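Local atomic coordinates of alpha-glucosidase (Pseudoalteromonas sp. K8, PDB entry 5HQA), a protein that hydrolyses alpha-glucosidic linkages as a calcium-binding, chloride-activated glycoside hydrolase of family 97. Residues A[108-113]-A[128-133]. Residues are numbered along the deposited sequence; the frame is centred on the assembly and turned at random. Where two conformers were deposited one is given.
Sequences VGFRYE and ELTEFA
Tyr112 and Thr130 mark the nearest backbone approach, their CA atoms 9.9 Å apart, while the touching parts of 108-113 and 128-133 run 159° apart in direction; at that spacing side chains, not backbone bonds, join the two. The strands belong to different antiparallel sheets, 107-114 to one and 122-134 to the other, so this is face-to-face sheet packing within the N-terminal region of the enzyme, whose sequence belongs to the galactose-mutarotase clan.

The polar link is a hydrogen bond from Tyr112 OH to Thr130 OG1, 2.6 Å long, with the threonine oxygen at the edge of the phenol and in its plane. Thr130 OG1 in turn donates to Glu128 OE2 over 2.6 Å, using the anti lone pair of that carboxylate oxygen. Glu128 OE2 also lies 3.5 Å from Tyr112 CE1, the carboxylate plane turned 79° from the ring. Extended beyond CG, with CG anti to its backbone N (chi1 -177°), Glu128 carries its carboxylate to this point, where Arg229 forms a salt bridge with OE2 and Tyr192 a hydrogen bond with OE1.

On its other branch Thr130 is apolar: CG2, anti to the backbone N while OG1 sits beside it, meets the edge of the Phe110 ring in plane, 3.7 Å from CZ. Phe132 CE2 approaches the same Phe110 CZ obliquely at 4.1 Å. Tyr23, from strand 22-27, touches both phenylalanines.

Thr130 thus divides its work: its methyl packs against the Phe110 edge while its hydroxyl takes part in a directed relay. Tyr112 OH is also hydrogen-bonded to Gly39 N, consistent with the phenol accepting there and donating to Thr130, which donates to Glu128; the Arg229 pairing would be expected to favour a charged carboxylate at the end of this hydrogen-bond relay.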
loop_
_atom_site.group_PDB
_atom_site.type_symbol
_atom_site.label_atom_id
_atom_site.label_comp_id
_atom_site.label_asym_id
_atom_site.label_seq_id
_atom_site.Cartn_x
_atom_site.Cartn_y
_atom_site.Cartn_z
ATOM N N VAL A 108 16.899 -3.712 -8.178
ATOM C CA VAL A 108 16.905 -4.899 -9.024
ATOM C C VAL A 108 15.687 -5.760 -8.727
ATOM O O VAL A 108 15.208 -5.839 -7.590
ATOM C CB VAL A 108 18.203 -5.730 -8.865
ATOM C CG1 VAL A 108 19.426 -4.842 -8.969
ATOM C CG2 VAL A 108 18.205 -6.493 -7.560
ATOM N N GLY A 109 15.188 -6.407 -9.766
ATOM C CA GLY A 109 14.129 -7.397 -9.634
ATOM C C GLY A 109 14.595 -8.697 -10.256
ATOM O O GLY A 109 15.314 -8.691 -11.259
ATOM N N PHE A 110 14.203 -9.818 -9.646
ATOM C CA PHE A 110 14.486 -11.101 -10.285
ATOM C C PHE A 110 13.350 -12.084 -10.034
ATOM O O PHE A 110 12.622 -11.984 -9.041
ATOM C CB PHE A 110 15.846 -11.704 -9.840
ATOM C CG PHE A 110 15.935 -12.058 -8.373
ATOM C CD1 PHE A 110 15.588 -13.323 -7.930
ATOM C CD2 PHE A 110 16.407 -11.129 -7.450
ATOM C CE1 PHE A 110 15.682 -13.660 -6.580
ATOM C CE2 PHE A 110 16.507 -11.454 -6.098
ATOM C CZ PHE A 110 16.139 -12.725 -5.664
ATOM N N ARG A 111 13.195 -13.030 -10.959
ATOM C CA ARG A 111 12.198 -14.076 -10.789
ATOM C C ARG A 111 12.715 -15.353 -11.422
ATOM O O ARG A 111 13.576 -15.334 -12.304
ATOM C CB ARG A 111 10.845 -13.695 -11.402
ATOM C CG ARG A 111 10.833 -13.759 -12.920
ATOM C CD ARG A 111 9.440 -13.517 -13.461
ATOM N NE ARG A 111 9.406 -13.662 -14.912
ATOM C CZ ARG A 111 8.383 -13.289 -15.668
ATOM N NH1 ARG A 111 7.304 -12.746 -15.113
ATOM N NH2 ARG A 111 8.439 -13.454 -16.981
ATOM N N TYR A 112 12.196 -16.473 -10.934
ATOM C CA TYR A 112 12.506 -17.771 -11.511
ATOM C C TYR A 112 11.538 -18.060 -12.639
ATOM O O TYR A 112 10.353 -17.724 -12.555
ATOM C CB TYR A 112 12.374 -18.878 -10.479
ATOM C CG TYR A 112 13.238 -18.782 -9.246
ATOM C CD1 TYR A 112 12.913 -17.922 -8.197
ATOM C CD2 TYR A 112 14.349 -19.613 -9.098
ATOM C CE1 TYR A 112 13.689 -17.878 -7.037
ATOM C CE2 TYR A 112 15.126 -19.571 -7.958
ATOM C CZ TYR A 112 14.788 -18.710 -6.926
ATOM O OH TYR A 112 15.571 -18.697 -5.793
ATOM N N GLU A 113 12.040 -18.706 -13.682
ATOM C CA GLU A 113 11.209 -19.197 -14.774
ATOM C C GLU A 113 11.560 -20.664 -14.960
ATOM O O GLU A 113 12.655 -20.993 -15.427
ATOM C CB GLU A 113 11.423 -18.373 -16.048
ATOM C CG GLU A 113 11.001 -16.916 -15.835
ATOM C CD GLU A 113 11.313 -15.996 -17.006
ATOM O OE1 GLU A 113 11.779 -16.486 -18.061
ATOM O OE2 GLU A 113 11.092 -14.766 -16.858
ATOM N N GLU A 128 11.021 -22.029 -0.892
ATOM C CA GLU A 128 11.810 -21.275 -1.853
ATOM C C GLU A 128 13.121 -20.909 -1.162
ATOM O O GLU A 128 13.103 -20.311 -0.081
ATOM C CB GLU A 128 11.062 -20.027 -2.330
ATOM C CG GLU A 128 11.840 -19.261 -3.388
ATOM C CD GLU A 128 11.116 -18.029 -3.901
ATOM O OE1 GLU A 128 9.866 -18.066 -4.019
ATOM O OE2 GLU A 128 11.806 -17.024 -4.200
ATOM N N LEU A 129 14.249 -21.296 -1.761
ATOM C CA LEU A 129 15.549 -21.157 -1.108
ATOM C C LEU A 129 16.153 -19.764 -1.254
ATOM O O LEU A 129 17.213 -19.508 -0.669
ATOM C CB LEU A 129 16.525 -22.201 -1.660
ATOM C CG LEU A 129 16.089 -23.655 -1.445
ATOM C CD1 LEU A 129 17.112 -24.613 -2.046
ATOM C CD2 LEU A 129 15.888 -23.951 0.042
ATOM N N THR A 130 15.510 -18.878 -2.018
ATOM C CA THR A 130 15.964 -17.508 -2.227
ATOM C C THR A 130 16.415 -16.854 -0.930
ATOM O O THR A 130 15.681 -16.844 0.062
ATOM C CB THR A 130 14.820 -16.691 -2.818
ATOM O OG1 THR A 130 14.324 -17.361 -3.977
ATOM C CG2 THR A 130 15.291 -15.258 -3.169
ATOM N N GLU A 131 17.610 -16.271 -0.957
ATOM C CA GLU A 131 18.125 -15.520 0.176
ATOM C C GLU A 131 18.410 -14.079 -0.227
ATOM O O GLU A 131 18.539 -13.747 -1.412
ATOM C CB GLU A 131 19.410 -16.153 0.744
ATOM C CG GLU A 131 19.218 -17.543 1.355
ATOM C CD GLU A 131 20.544 -18.252 1.613
ATOM O OE1 GLU A 131 21.593 -17.802 1.069
ATOM O OE2 GLU A 131 20.546 -19.269 2.349
ATOM N N PHE A 132 18.501 -13.230 0.798
ATOM C CA PHE A 132 19.000 -11.858 0.707
ATOM C C PHE A 132 20.023 -11.752 1.836
ATOM O O PHE A 132 19.659 -11.466 2.980
ATOM C CB PHE A 132 17.863 -10.836 0.861
ATOM C CG PHE A 132 16.685 -11.098 -0.049
ATOM C CD1 PHE A 132 15.690 -11.985 0.322
ATOM C CD2 PHE A 132 16.583 -10.461 -1.280
ATOM C CE1 PHE A 132 14.611 -12.229 -0.515
ATOM C CE2 PHE A 132 15.512 -10.697 -2.115
ATOM C CZ PHE A 132 14.523 -11.586 -1.735
ATOM N N ALA A 133 21.290 -12.033 1.540
ATOM C CA ALA A 133 22.335 -12.029 2.562
ATOM C C ALA A 133 22.923 -10.624 2.649
ATOM O O ALA A 133 23.691 -10.204 1.774
ATOM C CB ALA A 133 23.412 -13.067 2.253
#